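Local coordinates for protein LP04448p (Drosophila melanogaster, PDB 4QMH) that probably binds tubulin through its TOG domains and drives microtubule polymerization as a member of the XMAP215 family, at residues A[171-184]-A[205-218]. Residues are numbered along the deposited sequence; the frame is centred on the assembly and turned at random.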
loop_
_atom_site.group_PDB
_atom_site.type_symbol
_atom_site.label_atom_id
_atom_site.label_comp_id
_atom_site.label_asym_id
_atom_site.label_seq_id
_atom_site.Cartn_x
_atom_site.Cartn_y
_atom_site.Cartn_z
ATOM N N VAL A 171 -11.722 8.178 2.666
ATOM C CA VAL A 171 -11.842 6.910 1.968
ATOM C C VAL A 171 -12.864 7.011 0.851
ATOM O O VAL A 171 -14.038 7.290 1.084
ATOM C CB VAL A 171 -12.260 5.778 2.920
ATOM C CG1 VAL A 171 -12.312 4.448 2.172
ATOM C CG2 VAL A 171 -11.312 5.697 4.106
ATOM N N SER A 172 -12.399 6.807 -0.374
ATOM C CA SER A 172 -13.280 6.739 -1.524
ATOM C C SER A 172 -14.224 5.539 -1.408
ATOM O O SER A 172 -13.778 4.392 -1.366
ATOM C CB SER A 172 -12.447 6.637 -2.810
ATOM O OG SER A 172 -13.230 6.176 -3.889
ATOM N N LYS A 173 -15.530 5.793 -1.380
ATOM C CA LYS A 173 -16.490 4.694 -1.317
ATOM C C LYS A 173 -16.370 3.799 -2.528
ATOM O O LYS A 173 -16.511 2.580 -2.428
ATOM C CB LYS A 173 -17.925 5.223 -1.228
ATOM C CG LYS A 173 -18.245 5.881 0.091
ATOM C CD LYS A 173 -19.691 6.365 0.142
ATOM C CE LYS A 173 -20.674 5.237 -0.145
ATOM N NZ LYS A 173 -22.076 5.723 -0.065
ATOM N N GLU A 174 -16.131 4.405 -3.689
ATOM C CA GLU A 174 -16.057 3.639 -4.917
ATOM C C GLU A 174 -14.869 2.686 -4.877
ATOM O O GLU A 174 -14.951 1.566 -5.382
ATOM C CB GLU A 174 -15.933 4.569 -6.125
ATOM C CG GLU A 174 -15.866 3.836 -7.459
ATOM C CD GLU A 174 -17.030 2.885 -7.697
ATOM O OE1 GLU A 174 -18.128 3.079 -7.129
ATOM O OE2 GLU A 174 -16.847 1.924 -8.472
ATOM N N ASP A 175 -13.752 3.141 -4.313
ATOM C CA ASP A 175 -12.594 2.261 -4.211
ATOM C C ASP A 175 -12.864 1.101 -3.254
ATOM O O ASP A 175 -12.450 -0.034 -3.525
ATOM C CB ASP A 175 -11.338 3.024 -3.795
ATOM C CG ASP A 175 -10.069 2.310 -4.225
ATOM O OD1 ASP A 175 -9.838 2.240 -5.452
ATOM O OD2 ASP A 175 -9.314 1.838 -3.352
ATOM N N ILE A 176 -13.541 1.370 -2.138
ATOM C CA ILE A 176 -13.971 0.265 -1.262
ATOM C C ILE A 176 -14.897 -0.710 -2.013
ATOM O O ILE A 176 -14.755 -1.929 -1.904
ATOM C CB ILE A 176 -14.627 0.778 0.035
ATOM C CG1 ILE A 176 -13.674 1.702 0.801
ATOM C CG2 ILE A 176 -15.073 -0.390 0.916
ATOM C CD1 ILE A 176 -12.338 1.076 1.129
ATOM N N HIS A 177 -15.836 -0.186 -2.799
ATOM C CA HIS A 177 -16.672 -1.054 -3.628
ATOM C C HIS A 177 -15.838 -2.025 -4.477
ATOM O O HIS A 177 -16.219 -3.176 -4.668
ATOM C CB HIS A 177 -17.581 -0.240 -4.554
ATOM C CG HIS A 177 -18.904 0.125 -3.954
ATOM N ND1 HIS A 177 -19.956 -0.761 -3.873
ATOM C CD2 HIS A 177 -19.352 1.293 -3.434
ATOM C CE1 HIS A 177 -20.992 -0.158 -3.319
ATOM N NE2 HIS A 177 -20.653 1.088 -3.041
ATOM N N SER A 178 -14.706 -1.557 -4.997
ATOM C CA SER A 178 -13.878 -2.391 -5.857
ATOM C C SER A 178 -13.284 -3.589 -5.109
ATOM O O SER A 178 -12.874 -4.565 -5.734
ATOM C CB SER A 178 -12.767 -1.571 -6.524
ATOM O OG SER A 178 -11.749 -1.232 -5.595
ATOM N N MET A 179 -13.259 -3.512 -3.781
ATOM C CA MET A 179 -12.711 -4.593 -2.960
ATOM C C MET A 179 -13.752 -5.668 -2.688
ATOM O O MET A 179 -13.422 -6.786 -2.305
ATOM C CB MET A 179 -12.203 -4.049 -1.633
ATOM C CG MET A 179 -11.169 -2.949 -1.786
ATOM S SD MET A 179 -10.764 -2.263 -0.178
ATOM C CE MET A 179 -9.816 -0.851 -0.751
ATOM N N VAL A 180 -15.018 -5.324 -2.869
ATOM C CA VAL A 180 -16.089 -6.219 -2.427
ATOM C C VAL A 180 -16.097 -7.610 -3.105
ATOM O O VAL A 180 -16.282 -8.629 -2.436
ATOM C CB VAL A 180 -17.468 -5.535 -2.514
ATOM C CG1 VAL A 180 -18.582 -6.557 -2.298
ATOM C CG2 VAL A 180 -17.574 -4.410 -1.488
ATOM N N PRO A 181 -15.882 -7.672 -4.427
ATOM C CA PRO A 181 -15.827 -9.018 -5.020
ATOM C C PRO A 181 -14.718 -9.868 -4.418
ATOM O O PRO A 181 -14.867 -11.089 -4.285
ATOM C CB PRO A 181 -15.539 -8.735 -6.498
ATOM C CG PRO A 181 -16.093 -7.367 -6.730
ATOM C CD PRO A 181 -15.835 -6.614 -5.449
ATOM N N HIS A 182 -13.612 -9.237 -4.047
ATOM C CA HIS A 182 -12.486 -9.989 -3.499
ATOM C C HIS A 182 -12.808 -10.386 -2.067
ATOM O O HIS A 182 -12.484 -11.482 -1.637
ATOM C CB HIS A 182 -11.207 -9.169 -3.585
ATOM C CG HIS A 182 -10.949 -8.642 -4.959
ATOM N ND1 HIS A 182 -10.622 -9.463 -6.016
ATOM C CD2 HIS A 182 -11.004 -7.386 -5.458
ATOM C CE1 HIS A 182 -10.471 -8.730 -7.106
ATOM N NE2 HIS A 182 -10.698 -7.467 -6.795
ATOM N N LEU A 183 -13.481 -9.505 -1.338
ATOM C CA LEU A 183 -13.903 -9.845 0.010
ATOM C C LEU A 183 -14.809 -11.078 -0.039
ATOM O O LEU A 183 -14.650 -12.013 0.747
ATOM C CB LEU A 183 -14.667 -8.678 0.621
ATOM C CG LEU A 183 -15.208 -8.920 2.029
ATOM C CD1 LEU A 183 -14.072 -8.992 3.011
ATOM C CD2 LEU A 183 -16.140 -7.776 2.385
ATOM N N TYR A 184 -15.768 -11.077 -0.964
ATOM C CA TYR A 184 -16.751 -12.161 -1.022
ATOM C C TYR A 184 -16.126 -13.498 -1.426
ATOM O O TYR A 184 -16.580 -14.565 -1.005
ATOM C CB TYR A 184 -17.917 -11.793 -1.945
ATOM C CG TYR A 184 -18.815 -10.708 -1.381
ATOM C CD1 TYR A 184 -18.632 -10.231 -0.087
ATOM C CD2 TYR A 184 -19.862 -10.181 -2.134
ATOM C CE1 TYR A 184 -19.452 -9.245 0.437
ATOM C CE2 TYR A 184 -20.693 -9.190 -1.614
ATOM C CZ TYR A 184 -20.477 -8.733 -0.328
ATOM O OH TYR A 184 -21.287 -7.751 0.200
ATOM N N ILE A 205 -15.054 -2.769 6.066
ATOM C CA ILE A 205 -15.676 -2.454 4.784
ATOM C C ILE A 205 -17.081 -1.906 5.000
ATOM O O ILE A 205 -17.463 -0.885 4.426
ATOM C CB ILE A 205 -15.752 -3.708 3.867
ATOM C CG1 ILE A 205 -14.343 -4.273 3.602
ATOM C CG2 ILE A 205 -16.504 -3.397 2.571
ATOM C CD1 ILE A 205 -13.544 -3.512 2.577
ATOM N N MET A 206 -17.855 -2.572 5.849
ATOM C CA MET A 206 -19.232 -2.141 6.082
ATOM C C MET A 206 -19.335 -0.769 6.742
ATOM O O MET A 206 -20.306 -0.052 6.523
ATOM C CB MET A 206 -19.971 -3.173 6.925
ATOM C CG MET A 206 -21.481 -2.987 6.906
ATOM S SD MET A 206 -22.317 -4.247 7.864
ATOM C CE MET A 206 -22.115 -5.657 6.779
ATOM N N ILE A 207 -18.353 -0.412 7.565
ATOM C CA ILE A 207 -18.352 0.906 8.192
ATOM C C ILE A 207 -18.379 2.001 7.123
ATOM O O ILE A 207 -18.980 3.063 7.321
ATOM C CB ILE A 207 -17.147 1.080 9.138
ATOM C CG1 ILE A 207 -17.429 0.376 10.463
ATOM C CG2 ILE A 207 -16.816 2.558 9.349
ATOM C CD1 ILE A 207 -16.211 0.243 11.349
ATOM N N HIS A 208 -17.770 1.724 5.975
ATOM C CA HIS A 208 -17.732 2.691 4.880
ATOM C C HIS A 208 -18.845 2.546 3.840
ATOM O O HIS A 208 -19.286 3.538 3.268
ATOM C CB HIS A 208 -16.350 2.677 4.214
ATOM C CG HIS A 208 -15.266 3.166 5.117
ATOM N ND1 HIS A 208 -14.892 4.491 5.175
ATOM C CD2 HIS A 208 -14.519 2.523 6.046
ATOM C CE1 HIS A 208 -13.947 4.640 6.084
ATOM N NE2 HIS A 208 -13.695 3.458 6.622
ATOM N N LEU A 209 -19.305 1.323 3.596
ATOM C CA LEU A 209 -20.331 1.111 2.576
ATOM C C LEU A 209 -21.731 0.964 3.157
ATOM O O LEU A 209 -22.720 1.316 2.503
ATOM C CB LEU A 209 -20.010 -0.119 1.727
ATOM C CG LEU A 209 -18.741 -0.013 0.888
ATOM C CD1 LEU A 209 -18.640 -1.214 -0.072
ATOM C CD2 LEU A 209 -18.703 1.310 0.128
ATOM N N GLY A 210 -21.820 0.433 4.371
ATOM C CA GLY A 210 -23.107 0.108 4.966
ATOM C C GLY A 210 -23.670 -1.245 4.547
ATOM O O GLY A 210 -23.323 -1.778 3.493
ATOM N N PHE A 211 -24.552 -1.800 5.376
ATOM C CA PHE A 211 -25.143 -3.111 5.122
ATOM C C PHE A 211 -25.914 -3.198 3.804
ATOM O O PHE A 211 -25.719 -4.130 3.027
ATOM C CB PHE A 211 -26.070 -3.512 6.273
ATOM C CG PHE A 211 -26.735 -4.843 6.072
ATOM C CD1 PHE A 211 -26.094 -6.015 6.449
ATOM C CD2 PHE A 211 -27.992 -4.929 5.498
ATOM C CE1 PHE A 211 -26.694 -7.245 6.262
ATOM C CE2 PHE A 211 -28.602 -6.162 5.305
ATOM C CZ PHE A 211 -27.951 -7.322 5.687
ATOM N N ASP A 212 -26.803 -2.235 3.560
ATOM C CA ASP A 212 -27.646 -2.270 2.372
ATOM C C ASP A 212 -26.842 -2.348 1.068
ATOM O O ASP A 212 -27.153 -3.151 0.186
ATOM C CB ASP A 212 -28.587 -1.061 2.347
ATOM C CG ASP A 212 -29.672 -1.135 3.414
ATOM O OD1 ASP A 212 -29.883 -2.225 3.995
ATOM O OD2 ASP A 212 -30.330 -0.102 3.659
ATOM N N ALA A 213 -25.800 -1.530 0.962
ATOM C CA ALA A 213 -24.965 -1.514 -0.236
ATOM C C ALA A 213 -24.238 -2.848 -0.418
ATOM O O ALA A 213 -24.112 -3.356 -1.532
ATOM C CB ALA A 213 -23.970 -0.356 -0.186
ATOM N N MET A 214 -23.783 -3.436 0.683
ATOM C CA MET A 214 -23.054 -4.697 0.578
ATOM C C MET A 214 -23.997 -5.827 0.218
ATOM O O MET A 214 -23.651 -6.716 -0.561
ATOM C CB MET A 214 -22.286 -5.001 1.864
ATOM C CG MET A 214 -21.203 -3.977 2.131
ATOM S SD MET A 214 -20.182 -4.359 3.552
ATOM C CE MET A 214 -19.226 -5.754 2.944
ATOM N N ASN A 215 -25.203 -5.782 0.771
ATOM C CA ASN A 215 -26.215 -6.770 0.435
ATOM C C ASN A 215 -26.664 -6.656 -1.031
ATOM O O ASN A 215 -26.903 -7.666 -1.692
ATOM C CB ASN A 215 -27.397 -6.649 1.387
ATOM C CG ASN A 215 -28.374 -7.776 1.228
ATOM O OD1 ASN A 215 -28.065 -8.922 1.543
ATOM N ND2 ASN A 215 -29.564 -7.463 0.728
ATOM N N ARG A 216 -26.750 -5.431 -1.542
ATOM C CA ARG A 216 -27.075 -5.222 -2.953
ATOM C C ARG A 216 -25.995 -5.806 -3.851
ATOM O O ARG A 216 -26.284 -6.423 -4.882
ATOM C CB ARG A 216 -27.246 -3.732 -3.270
ATOM C CG ARG A 216 -28.560 -3.145 -2.801
ATOM C CD ARG A 216 -28.847 -1.808 -3.471
ATOM N NE ARG A 216 -27.894 -0.767 -3.092
ATOM C CZ ARG A 216 -28.017 0.002 -2.014
ATOM N NH1 ARG A 216 -29.049 -0.158 -1.197
ATOM N NH2 ARG A 216 -27.106 0.929 -1.748
ATOM N N ALA A 217 -24.745 -5.598 -3.452
ATOM C CA ALA A 217 -23.608 -6.134 -4.188
ATOM C C ALA A 217 -23.653 -7.658 -4.197
ATOM O O ALA A 217 -23.335 -8.292 -5.202
ATOM C CB ALA A 217 -22.299 -5.629 -3.580
ATOM N N LEU A 218 -24.049 -8.250 -3.074
ATOM C CA LEU A 218 -24.152 -9.696 -2.991
ATOM C C LEU A 218 -25.201 -10.218 -3.976
ATOM O O LEU A 218 -24.976 -11.199 -4.680
ATOM C CB LEU A 218 -24.505 -10.122 -1.567
ATOM C CG LEU A 218 -24.777 -11.611 -1.350
ATOM C CD1 LEU A 218 -23.571 -12.459 -1.715
ATOM C CD2 LEU A 218 -25.179 -11.853 0.104
HETATM O O HOH W 1 -16.140 6.177 3.198
HETATM O O HOH W 2 -23.249 3.197 0.515
#
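Ile205 and Leu209 are the two knobs that lock into helix 173-184. Ile205 fits among Ile176, Met179, Val180 and Leu183, its CG2 3.7 Å from Ile176 CG2. Leu209 drops among Lys173, Ile176, His177 and Val180; its CD1 meets Val180 CG2 tip to tip and also sits squarely over the His177 ring, 4.0 Å from the centroid, a CH-pi contact. Past Gly210, helix 211-218 crosses helix 173-184 at 53°. Here the Tyr184 hydroxyl donates to Met214 O at 2.7 Å, from above the carbonyl plane, while Leu218 N reaches that oxygen from the opposite face. With CG anti to its own carbonyl carbon (chi1 -70°), Tyr184 points its OH end and CE2 edge at helix 211-218, Val180 CG1 over one ring face. Val171 CG1 makes a CH-pi contact over the His208 ring while CG2 comes to 3.5 Å from CE1; a water touches Val171 O and His208 ND1, and NE2 is hydrogen-bonded to Leu163 O. Exposed Lys173 forms the looser side, its NZ linked through water to Leu209 O. In this all-helical TOG domain, Met179 also touches helices 139-145 and 149-162, Leu183 touches 149-162, and Tyr184 and Met214 reach helix 226-236.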